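Local coordinates for probable glucarate dehydratase (Mycobacterium smegmatis str. MC2 155, PDB 3VDG), which probably catalyses the metal-dependent dehydration of glucarate, as a member of the enolase superfamily, at residues G124-A129 and A290-V295; V296-L301 and H318-L323. All blocks are in the same frame, centred on the assembly; numbering follows the deposited sequence.

Contact 1 of 2, residues G124-A129 and A290-V295; sequences GMITSA and ATNMCV. With NA (sodium ion), chain C; FMT (formic acid), chain B.
Ile126 and Met293 make the apolar part of this contact, CG1 of the isoleucine lying 4.2 Å from CG of the methionine. The end of Ile126 runs on toward the backbone of the turn, where CD1 comes to 3.4 Å from Asn292 O, a buried carbonyl oxygen for which the model offers no partner. The same methyl touches the amide of Asn292, the two side chains crossing at about a right angle. Met293 bends at its last torsion (chi3 77°), and CE ends 3.6 Å from Met125 O.

No direct hydrogen bond joins the segments, and the polar link is made by water. One molecule donates to Met293 O at 2.6 Å. In one of the two conformers of Ser128 it also bonds OG of that serine, and a second water then bridges the same two atoms.

Metal binding falls to Asn292, whose OD1 ligates the sodium ion at 2.2 Å together with two waters, Asp244 and Glu269. Its ND2 makes a weak 3.5 Å hydrogen bond to O1 of a formate, probably from the crystallisation liquor, so the two ends of one amide face metal and small anion. One residue earlier, Thr291 OG1 shapes the turn, accepting from Met293 N at 2.9 Å as an ST turn and from Cys294 N as an ST motif.

Asp270 holds Thr291 OG1 and Asn292 N from the neighbouring loop. The turn leaves the C-terminal end of strand 289-291, which lies between strands 267-269 and 312-315 of the barrel sheet, and the loop between helices 100-111 and 131-151 packs against it beside the metal site.

Contact 2 of 2, residues V296-L301 and H318-L323; sequences VAFDQL and HYWGGL
Val296 meets Tyr319 and Trp320. Its CB lies 3.6 Å from Tyr319 CE2, with CG1 reaching along the ring toward the hydroxyl, while its carbonyl oxygen sits near the plane of the tyrosine at the ring edge, 3.5 Å from CD2. That oxygen also receives a hydrogen bond from a water that donates to Tyr319 O at 2.7 Å, tying the two backbones together. Val296 N is fixed within its own segment by a nearly straight bond (172°) to Gln300 OE1, at 2.7 Å.

The peptide from Val296 to Ala297 lies over one face of the Trp320 indole, toward its rim, with Val296 C 3.7 Å from CZ2. Ala297 adds mainly backbone: Ala297 C is 3.4 Å from Trp320 CZ3. Its O accepts from Gln300 N and helps to close the turn.

At Phe298 the indole is met differently. The edge of the six-membered ring of Trp320 points into the face of Phe298 in a T-shaped stack, centroids 4.9 Å apart and planes at 84°, with CE3 over the centre of the phenyl ring. Trp320 CG stands anti to its own carbonyl carbon (chi1 -77°), sending the indole across to the other segment. Leu301 CD1 then touches the far end of the indole obliquely at CZ3 and CH2.

Helix 323-336 backs Phe298, and Thr335 of the second subunit packs on Phe298 and Leu301. Trp320, on the short helix after strand 312-315, thus packs against the loop that follows the neighbouring parallel strand 289-291, at the C-terminal ends of strands in the barrel domain of an enolase-superfamily protein.

Overall arrangement
Contacts 1 and 2 follow each other along the chain: residues 290-295 lead straight into 296-301, and the centres lie about 10 Å apart. Contact 1 is partly buried, depends on water and borders the sodium site, whereas contact 2 is fully buried and largely aromatic, with a single bridging water. They also touch one another. In one of the two Ser128 conformers, OG is 2.9 Å from Gln300 NE2, a probable but weak hydrogen bond. The Tyr319 hydroxyl packs on Asn292 CB, so the tyrosine of contact 2 touches the side chain of the metal ligand in contact 1. Contact 1 joins the barrel to the loop before helix 131-151; contact 2 stays within the barrel domain and reaches the subunit interface.

Contact 1 of 2, residues G124-A129 and A290-V295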
loop_
_atom_site.group_PDB
_atom_site.type_symbol
_atom_site.label_atom_id
_atom_site.label_comp_id
_atom_site.label_asym_id
_atom_site.label_seq_id
_atom_site.Cartn_x
_atom_site.Cartn_y
_atom_site.Cartn_z
ATOM N N GLY A 124 11.454 -25.989 -4.238
ATOM C CA GLY A 124 11.214 -25.997 -5.683
ATOM C C GLY A 124 9.736 -26.001 -6.027
ATOM O O GLY A 124 9.357 -25.971 -7.200
ATOM N N MET A 125 8.903 -26.043 -4.991
ATOM C CA MET A 125 7.451 -26.003 -5.129
ATOM C C MET A 125 7.011 -24.645 -5.697
ATOM O O MET A 125 6.220 -24.568 -6.637
ATOM C CB MET A 125 6.826 -26.248 -3.748
ATOM C CG MET A 125 5.455 -26.905 -3.741
ATOM S SD MET A 125 5.238 -28.058 -2.362
ATOM C CE MET A 125 6.394 -27.411 -1.158
ATOM N N ILE A 126 7.533 -23.574 -5.099
ATOM C CA ILE A 126 7.226 -22.198 -5.494
ATOM C C ILE A 126 8.516 -21.526 -5.948
ATOM O O ILE A 126 9.371 -21.197 -5.121
ATOM C CB ILE A 126 6.687 -21.380 -4.302
ATOM C CG1 ILE A 126 5.294 -21.871 -3.888
ATOM C CG2 ILE A 126 6.721 -19.890 -4.629
ATOM C CD1 ILE A 126 4.920 -21.542 -2.464
ATOM N N THR A 127 8.650 -21.301 -7.251
ATOM C CA THR A 127 9.925 -20.840 -7.803
ATOM C C THR A 127 9.928 -19.435 -8.446
ATOM O O THR A 127 10.929 -19.026 -9.023
ATOM C CB THR A 127 10.527 -21.875 -8.795
ATOM O OG1 THR A 127 9.726 -21.949 -9.985
ATOM C CG2 THR A 127 10.622 -23.265 -8.148
ATOM N N SER A 128 8.841 -18.678 -8.340
ATOM C CA SER A 128 8.807 -17.381 -9.009
ATOM C C SER A 128 8.779 -16.168 -8.069
ATOM O O SER A 128 8.511 -15.053 -8.507
ATOM C CB SER A 128 7.651 -17.320 -10.020
ATOM O OG SER A 128 6.396 -17.597 -9.418
ATOM N N ALA A 129 9.069 -16.371 -6.781
ATOM C CA ALA A 129 9.045 -15.233 -5.839
ATOM C C ALA A 129 10.302 -14.367 -5.958
ATOM O O ALA A 129 11.364 -14.856 -6.338
ATOM C CB ALA A 129 8.840 -15.702 -4.402
ATOM N N ALA A 290 -8.027 -19.908 -5.536
ATOM C CA ALA A 290 -7.010 -19.189 -4.778
ATOM C C ALA A 290 -5.636 -19.646 -5.234
ATOM O O ALA A 290 -5.498 -20.721 -5.813
ATOM C CB ALA A 290 -7.177 -19.483 -3.297
ATOM N N THR A 291 -4.608 -18.843 -4.969
ATOM C CA THR A 291 -3.266 -19.264 -5.313
ATOM C C THR A 291 -2.202 -18.770 -4.332
ATOM O O THR A 291 -2.330 -17.690 -3.753
ATOM C CB THR A 291 -2.871 -18.759 -6.699
ATOM O OG1 THR A 291 -1.610 -19.350 -7.059
ATOM C CG2 THR A 291 -2.706 -17.246 -6.667
ATOM N N ASN A 292 -1.161 -19.583 -4.152
ATOM C CA ASN A 292 0.142 -19.102 -3.696
ATOM C C ASN A 292 1.228 -19.714 -4.555
ATOM O O ASN A 292 2.315 -20.023 -4.065
ATOM C CB ASN A 292 0.413 -19.482 -2.249
ATOM C CG ASN A 292 0.190 -20.960 -1.987
ATOM O OD1 ASN A 292 -0.781 -21.336 -1.338
ATOM N ND2 ASN A 292 1.086 -21.805 -2.490
ATOM N N MET A 293 0.933 -19.928 -5.827
ATOM C CA MET A 293 1.922 -20.500 -6.713
ATOM C C MET A 293 2.050 -19.689 -7.978
ATOM O O MET A 293 3.147 -19.446 -8.430
ATOM C CB MET A 293 1.604 -21.967 -7.044
ATOM C CG MET A 293 1.788 -22.907 -5.870
ATOM S SD MET A 293 1.300 -24.607 -6.285
ATOM C CE MET A 293 2.743 -25.098 -7.228
ATOM N N CYS A 294 0.941 -19.247 -8.557
ATOM C CA CYS A 294 1.073 -18.481 -9.800
ATOM C C CYS A 294 1.023 -16.972 -9.576
ATOM O O CYS A 294 1.236 -16.204 -10.509
ATOM C CB CYS A 294 0.068 -18.946 -10.873
ATOM S SG CYS A 294 -1.654 -18.784 -10.388
ATOM N N VAL A 295 0.747 -16.552 -8.340
ATOM C CA VAL A 295 0.903 -15.146 -7.941
ATOM C C VAL A 295 1.676 -15.082 -6.605
ATOM O O VAL A 295 1.082 -15.224 -5.525
ATOM C CB VAL A 295 -0.462 -14.430 -7.768
ATOM C CG1 VAL A 295 -0.244 -12.960 -7.411
ATOM C CG2 VAL A 295 -1.283 -14.511 -9.047
HETATM NA NA NA C . -1.715 -23.301 -1.037
HETATM C C FMT B . 2.613 -25.082 -0.233
HETATM O O1 FMT B . 1.560 -24.766 -0.776
HETATM O O2 FMT B . 3.503 -24.143 0.110
HETATM O O HOH W 1 5.667 -20.066 -7.977
HETATM O O HOH W 2 4.515 -18.334 -11.199
HETATM O O HOH W 3 -0.908 -24.014 -3.143
HETATM O O HOH W 4 -0.269 -23.856 0.654
#

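Contact 2 of 2, residues V296-L301 and H318-L323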
loop_
_atom_site.group_PDB
_atom_site.type_symbol
_atom_site.label_atom_id
_atom_site.label_comp_id
_atom_site.label_asym_id
_atom_site.label_seq_id
_atom_site.Cartn_x
_atom_site.Cartn_y
_atom_site.Cartn_z
ATOM N N VAL A 296 2.986 -14.873 -6.690
ATOM C CA VAL A 296 3.863 -14.881 -5.519
ATOM C C VAL A 296 4.796 -13.670 -5.517
ATOM O O VAL A 296 5.697 -13.556 -4.664
ATOM C CB VAL A 296 4.697 -16.194 -5.424
ATOM C CG1 VAL A 296 3.789 -17.399 -5.181
ATOM C CG2 VAL A 296 5.535 -16.395 -6.678
ATOM N N ALA A 297 4.579 -12.757 -6.465
ATOM C CA ALA A 297 5.410 -11.548 -6.596
ATOM C C ALA A 297 4.580 -10.441 -7.239
ATOM O O ALA A 297 3.666 -10.725 -8.020
ATOM C CB ALA A 297 6.649 -11.827 -7.440
ATOM N N PHE A 298 4.893 -9.185 -6.925
ATOM C CA PHE A 298 4.104 -8.084 -7.475
ATOM C C PHE A 298 4.051 -8.102 -9.005
ATOM O O PHE A 298 3.011 -7.808 -9.587
ATOM C CB PHE A 298 4.593 -6.716 -6.958
ATOM C CG PHE A 298 4.299 -6.498 -5.487
ATOM C CD1 PHE A 298 3.035 -6.086 -5.069
ATOM C CD2 PHE A 298 5.268 -6.751 -4.534
ATOM C CE1 PHE A 298 2.749 -5.912 -3.726
ATOM C CE2 PHE A 298 4.995 -6.563 -3.185
ATOM C CZ PHE A 298 3.735 -6.148 -2.779
ATOM N N ASP A 299 5.152 -8.435 -9.671
ATOM C CA ASP A 299 5.104 -8.359 -11.145
ATOM C C ASP A 299 4.234 -9.423 -11.822
ATOM O O ASP A 299 4.028 -9.393 -13.036
ATOM C CB ASP A 299 6.499 -8.263 -11.779
ATOM C CG ASP A 299 7.350 -9.480 -11.525
ATOM O OD1 ASP A 299 8.589 -9.344 -11.603
ATOM O OD2 ASP A 299 6.793 -10.564 -11.250
ATOM N N GLN A 300 3.699 -10.348 -11.040
ATOM C CA GLN A 300 2.755 -11.328 -11.582
ATOM C C GLN A 300 1.313 -10.868 -11.483
ATOM O O GLN A 300 0.423 -11.428 -12.122
ATOM C CB GLN A 300 2.922 -12.678 -10.876
ATOM C CG GLN A 300 4.248 -13.346 -11.219
ATOM C CD GLN A 300 4.662 -14.357 -10.170
ATOM O OE1 GLN A 300 3.948 -14.584 -9.194
ATOM N NE2 GLN A 300 5.826 -14.944 -10.349
ATOM N N LEU A 301 1.056 -9.843 -10.684
ATOM C CA LEU A 301 -0.341 -9.411 -10.489
ATOM C C LEU A 301 -1.044 -8.932 -11.780
ATOM O O LEU A 301 -2.193 -9.287 -12.034
ATOM C CB LEU A 301 -0.427 -8.329 -9.396
ATOM C CG LEU A 301 -0.341 -8.918 -7.981
ATOM C CD1 LEU A 301 -0.000 -7.818 -6.969
ATOM C CD2 LEU A 301 -1.645 -9.617 -7.604
ATOM N N HIS A 318 6.650 -13.551 4.145
ATOM C CA HIS A 318 8.017 -14.098 4.041
ATOM C C HIS A 318 8.550 -14.027 2.641
ATOM O O HIS A 318 9.772 -13.956 2.436
ATOM C CB HIS A 318 8.080 -15.545 4.539
ATOM C CG HIS A 318 7.630 -15.723 5.968
ATOM N ND1 HIS A 318 6.337 -16.017 6.304
ATOM C CD2 HIS A 318 8.342 -15.660 7.164
ATOM C CE1 HIS A 318 6.245 -16.143 7.645
ATOM N NE2 HIS A 318 7.464 -15.923 8.171
ATOM N N TYR A 319 7.674 -14.054 1.640
ATOM C CA TYR A 319 8.190 -13.923 0.265
ATOM C C TYR A 319 7.673 -12.722 -0.536
ATOM O O TYR A 319 8.223 -12.409 -1.597
ATOM C CB TYR A 319 8.118 -15.248 -0.528
ATOM C CG TYR A 319 6.736 -15.828 -0.756
ATOM C CD1 TYR A 319 6.330 -16.974 -0.084
ATOM C CD2 TYR A 319 5.847 -15.234 -1.639
ATOM C CE1 TYR A 319 5.077 -17.527 -0.295
ATOM C CE2 TYR A 319 4.581 -15.774 -1.848
ATOM C CZ TYR A 319 4.207 -16.925 -1.171
ATOM O OH TYR A 319 2.945 -17.472 -1.365
ATOM N N TRP A 320 6.661 -12.025 -0.008
ATOM C CA TRP A 320 6.191 -10.748 -0.589
ATOM C C TRP A 320 6.949 -9.534 -0.132
ATOM O O TRP A 320 6.762 -8.440 -0.669
ATOM C CB TRP A 320 4.698 -10.531 -0.317
ATOM C CG TRP A 320 3.806 -11.349 -1.214
ATOM C CD1 TRP A 320 3.314 -12.622 -0.981
ATOM C CD2 TRP A 320 3.258 -10.962 -2.529
ATOM N NE1 TRP A 320 2.519 -13.035 -2.021
ATOM C CE2 TRP A 320 2.451 -12.084 -2.982
ATOM C CE3 TRP A 320 3.326 -9.824 -3.316
ATOM C CZ2 TRP A 320 1.767 -12.060 -4.183
ATOM C CZ3 TRP A 320 2.644 -9.817 -4.543
ATOM C CH2 TRP A 320 1.877 -10.912 -4.957
ATOM N N GLY A 321 7.809 -9.689 0.868
ATOM C CA GLY A 321 8.725 -8.599 1.207
ATOM C C GLY A 321 8.424 -7.903 2.522
ATOM O O GLY A 321 8.750 -6.737 2.702
ATOM N N GLY A 322 7.815 -8.610 3.460
ATOM C CA GLY A 322 7.624 -8.039 4.805
ATOM C C GLY A 322 6.217 -7.510 5.011
ATOM O O GLY A 322 5.336 -7.726 4.176
ATOM N N LEU A 323 5.985 -6.816 6.120
ATOM C CA LEU A 323 4.602 -6.511 6.497
ATOM C C LEU A 323 3.982 -5.335 5.746
ATOM O O LEU A 323 2.784 -5.358 5.384
ATOM C CB LEU A 323 4.497 -6.305 8.014
ATOM C CG LEU A 323 5.053 -7.435 8.908
ATOM C CD1 LEU A 323 4.744 -7.174 10.387
ATOM C CD2 LEU A 323 4.539 -8.817 8.527
HETATM O O HOH W 5 7.812 -12.101 -4.291
#